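Local coordinates for OLD nuclease (Thermus scotoductus, PDB 6P74), which degrades linear and supercoiled double-stranded DNA from 5' to 3', nicks circular DNA, and has DNA-stimulated ATPase activity, at residues H430-W435 with E458-I463. Residues are numbered along the deposited sequence; the frame is centred on the assembly and turned at random.
With SM (samarium (III) ion), chain O.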
loop_
_atom_site.group_PDB
_atom_site.type_symbol
_atom_site.label_atom_id
_atom_site.label_comp_id
_atom_site.label_asym_id
_atom_site.label_seq_id
_atom_site.Cartn_x
_atom_site.Cartn_y
_atom_site.Cartn_z
ATOM N N HIS A 430 14.620 6.780 -43.366
ATOM C CA HIS A 430 13.894 7.711 -44.214
ATOM C C HIS A 430 14.456 7.659 -45.636
ATOM O O HIS A 430 15.548 7.129 -45.890
ATOM C CB HIS A 430 13.966 9.123 -43.637
ATOM C CG HIS A 430 15.339 9.708 -43.676
ATOM N ND1 HIS A 430 15.860 10.288 -44.808
ATOM C CD2 HIS A 430 16.314 9.775 -42.732
ATOM C CE1 HIS A 430 17.088 10.712 -44.554
ATOM N NE2 HIS A 430 17.386 10.414 -43.302
ATOM N N ASP A 431 13.709 8.251 -46.561
ATOM C CA ASP A 431 14.152 8.339 -47.950
ATOM C C ASP A 431 15.162 9.458 -48.132
ATOM O O ASP A 431 15.139 10.466 -47.423
ATOM C CB ASP A 431 12.957 8.575 -48.894
ATOM C CG ASP A 431 12.047 7.341 -49.034
ATOM O OD1 ASP A 431 12.495 6.252 -48.640
ATOM O OD2 ASP A 431 10.884 7.455 -49.502
ATOM N N GLU A 432 16.045 9.289 -49.118
ATOM C CA GLU A 432 16.946 10.378 -49.468
ATOM C C GLU A 432 16.191 11.507 -50.168
ATOM O O GLU A 432 16.328 12.679 -49.799
ATOM C CB GLU A 432 18.079 9.858 -50.345
ATOM C CG GLU A 432 19.162 10.891 -50.692
ATOM C CD GLU A 432 20.057 10.386 -51.834
ATOM O OE1 GLU A 432 19.693 9.358 -52.437
ATOM O OE2 GLU A 432 21.102 11.001 -52.150
ATOM N N ASP A 433 15.404 11.174 -51.197
ATOM C CA ASP A 433 14.578 12.152 -51.917
ATOM C C ASP A 433 15.409 13.186 -52.667
ATOM O O ASP A 433 15.038 14.354 -52.752
ATOM C CB ASP A 433 13.596 12.841 -50.981
ATOM C CG ASP A 433 12.425 11.951 -50.650
ATOM O OD1 ASP A 433 12.057 11.141 -51.528
ATOM O OD2 ASP A 433 11.868 12.054 -49.543
ATOM N N VAL A 434 16.523 12.740 -53.232
ATOM C CA VAL A 434 17.367 13.540 -54.103
ATOM C C VAL A 434 17.341 12.874 -55.468
ATOM O O VAL A 434 17.471 11.652 -55.565
ATOM C CB VAL A 434 18.795 13.622 -53.544
ATOM C CG1 VAL A 434 19.789 14.239 -54.565
ATOM C CG2 VAL A 434 18.756 14.330 -52.185
ATOM N N TRP A 435 17.146 13.663 -56.513
ATOM C CA TRP A 435 16.901 13.095 -57.829
ATOM C C TRP A 435 17.799 13.758 -58.856
ATOM O O TRP A 435 18.049 14.959 -58.762
ATOM C CB TRP A 435 15.427 13.283 -58.213
ATOM C CG TRP A 435 14.528 12.687 -57.180
ATOM C CD1 TRP A 435 13.913 13.335 -56.126
ATOM C CD2 TRP A 435 14.175 11.308 -57.064
ATOM N NE1 TRP A 435 13.203 12.435 -55.373
ATOM C CE2 TRP A 435 13.344 11.185 -55.929
ATOM C CE3 TRP A 435 14.484 10.165 -57.812
ATOM C CZ2 TRP A 435 12.800 9.959 -55.531
ATOM C CZ3 TRP A 435 13.956 8.960 -57.419
ATOM C CH2 TRP A 435 13.127 8.860 -56.281
ATOM N N GLU A 458 19.715 19.132 -46.801
ATOM C CA GLU A 458 19.768 19.811 -45.516
ATOM C C GLU A 458 18.921 19.084 -44.478
ATOM O O GLU A 458 19.380 18.846 -43.351
ATOM C CB GLU A 458 19.300 21.251 -45.695
ATOM C CG GLU A 458 19.772 22.207 -44.632
ATOM C CD GLU A 458 18.920 23.466 -44.586
ATOM O OE1 GLU A 458 18.071 23.576 -43.667
ATOM O OE2 GLU A 458 19.086 24.325 -45.485
ATOM N N LYS A 459 17.683 18.709 -44.843
ATOM C CA LYS A 459 16.840 17.938 -43.923
ATOM C C LYS A 459 17.486 16.605 -43.549
ATOM O O LYS A 459 17.382 16.166 -42.393
ATOM C CB LYS A 459 15.463 17.670 -44.528
ATOM C CG LYS A 459 14.674 18.865 -44.956
ATOM C CD LYS A 459 13.349 18.420 -45.489
ATOM C CE LYS A 459 12.621 19.513 -46.232
ATOM N NZ LYS A 459 11.569 18.886 -47.101
ATOM N N ASN A 460 18.116 15.929 -44.526
ATOM C CA ASN A 460 18.802 14.674 -44.250
ATOM C C ASN A 460 19.972 14.892 -43.296
ATOM O O ASN A 460 20.240 14.048 -42.438
ATOM C CB ASN A 460 19.305 14.040 -45.557
ATOM C CG ASN A 460 18.178 13.657 -46.480
ATOM O OD1 ASN A 460 17.024 13.609 -46.055
ATOM N ND2 ASN A 460 18.507 13.378 -47.766
ATOM N N GLN A 461 20.693 16.005 -43.460
ATOM C CA GLN A 461 21.830 16.316 -42.603
ATOM C C GLN A 461 21.385 16.655 -41.188
ATOM O O GLN A 461 22.066 16.299 -40.221
ATOM C CB GLN A 461 22.643 17.469 -43.203
ATOM C CG GLN A 461 23.920 17.771 -42.452
ATOM C CD GLN A 461 24.706 16.497 -42.123
ATOM O OE1 GLN A 461 24.928 16.180 -40.949
ATOM N NE2 GLN A 461 25.118 15.755 -43.158
ATOM N N ARG A 462 20.251 17.332 -41.030
ATOM C CA ARG A 462 19.802 17.640 -39.675
ATOM C C ARG A 462 19.404 16.372 -38.927
ATOM O O ARG A 462 19.723 16.222 -37.740
ATOM C CB ARG A 462 18.652 18.622 -39.700
ATOM C CG ARG A 462 18.975 20.017 -40.225
ATOM C CD ARG A 462 17.649 20.800 -40.424
ATOM N NE ARG A 462 16.973 20.901 -39.132
ATOM C CZ ARG A 462 17.288 21.777 -38.170
ATOM N NH1 ARG A 462 18.261 22.667 -38.357
ATOM N NH2 ARG A 462 16.627 21.774 -37.013
ATOM N N ILE A 463 18.748 15.432 -39.614
ATOM C CA ILE A 463 18.408 14.157 -38.988
ATOM C C ILE A 463 19.672 13.426 -38.552
ATOM O O ILE A 463 19.720 12.797 -37.488
ATOM C CB ILE A 463 17.548 13.311 -39.951
ATOM C CG1 ILE A 463 16.111 13.831 -39.933
ATOM C CG2 ILE A 463 17.593 11.840 -39.543
ATOM C CD1 ILE A 463 15.298 13.436 -41.161
HETATM SM SM SM O . 8.721 8.391 -49.634
HETATM O O HOH W 1 20.152 11.291 -42.743
HETATM O O HOH W 2 9.960 9.648 -51.536
#
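With chi1 at 67°, the CG of His430 sits between its backbone N and carbonyl carbon, which turns the imidazole toward helix 443-467; on that helix Asn460 sets CG anti to its carbonyl carbon and reaches back to meet it. The pair illustrates how a Toprim fold, with its parallel sheet, ties the metal-bearing end of a strand to a flanking helix. The Asn460 amide does two jobs. Its ND2 donates to Glu432 O at 3.1 Å, an almost straight bond (177°) that lies in the carbonyl plane on a lone pair. Its OD1 approaches the imidazole obliquely, 3.3 Å from His430 CE1, and also accepts from Lys409, whose NZ bonds Asp431 O as well; with both ends of the amide engaged, its flip is fixed. The ring is likewise gripped at both nitrogens: ND1 donates to Asp431 O at 2.7 Å, from well above that carbonyl's plane, while a water at the ring edge links NE2 to the backbone O of Asn460. The side chains of Ile463 and His430 run toward each other, with Ile463 CD1 over one ring face near its rim and CG2 4.0 Å from CD2 of His430. These bonds fall on the carbonyls of Asp431 and Glu432, at and just past the end of strand 426-431. The side chain of Asp431 leaves the backbone away from the helix; Asp431 and Asp433 are inferred to bind the same divalent cation. Here a samarium ion, which Glu480 also binds, lies 2.4 Å from Asp431 OD2, and a water on that ion lies 2.6 Å from Asp433 OD1.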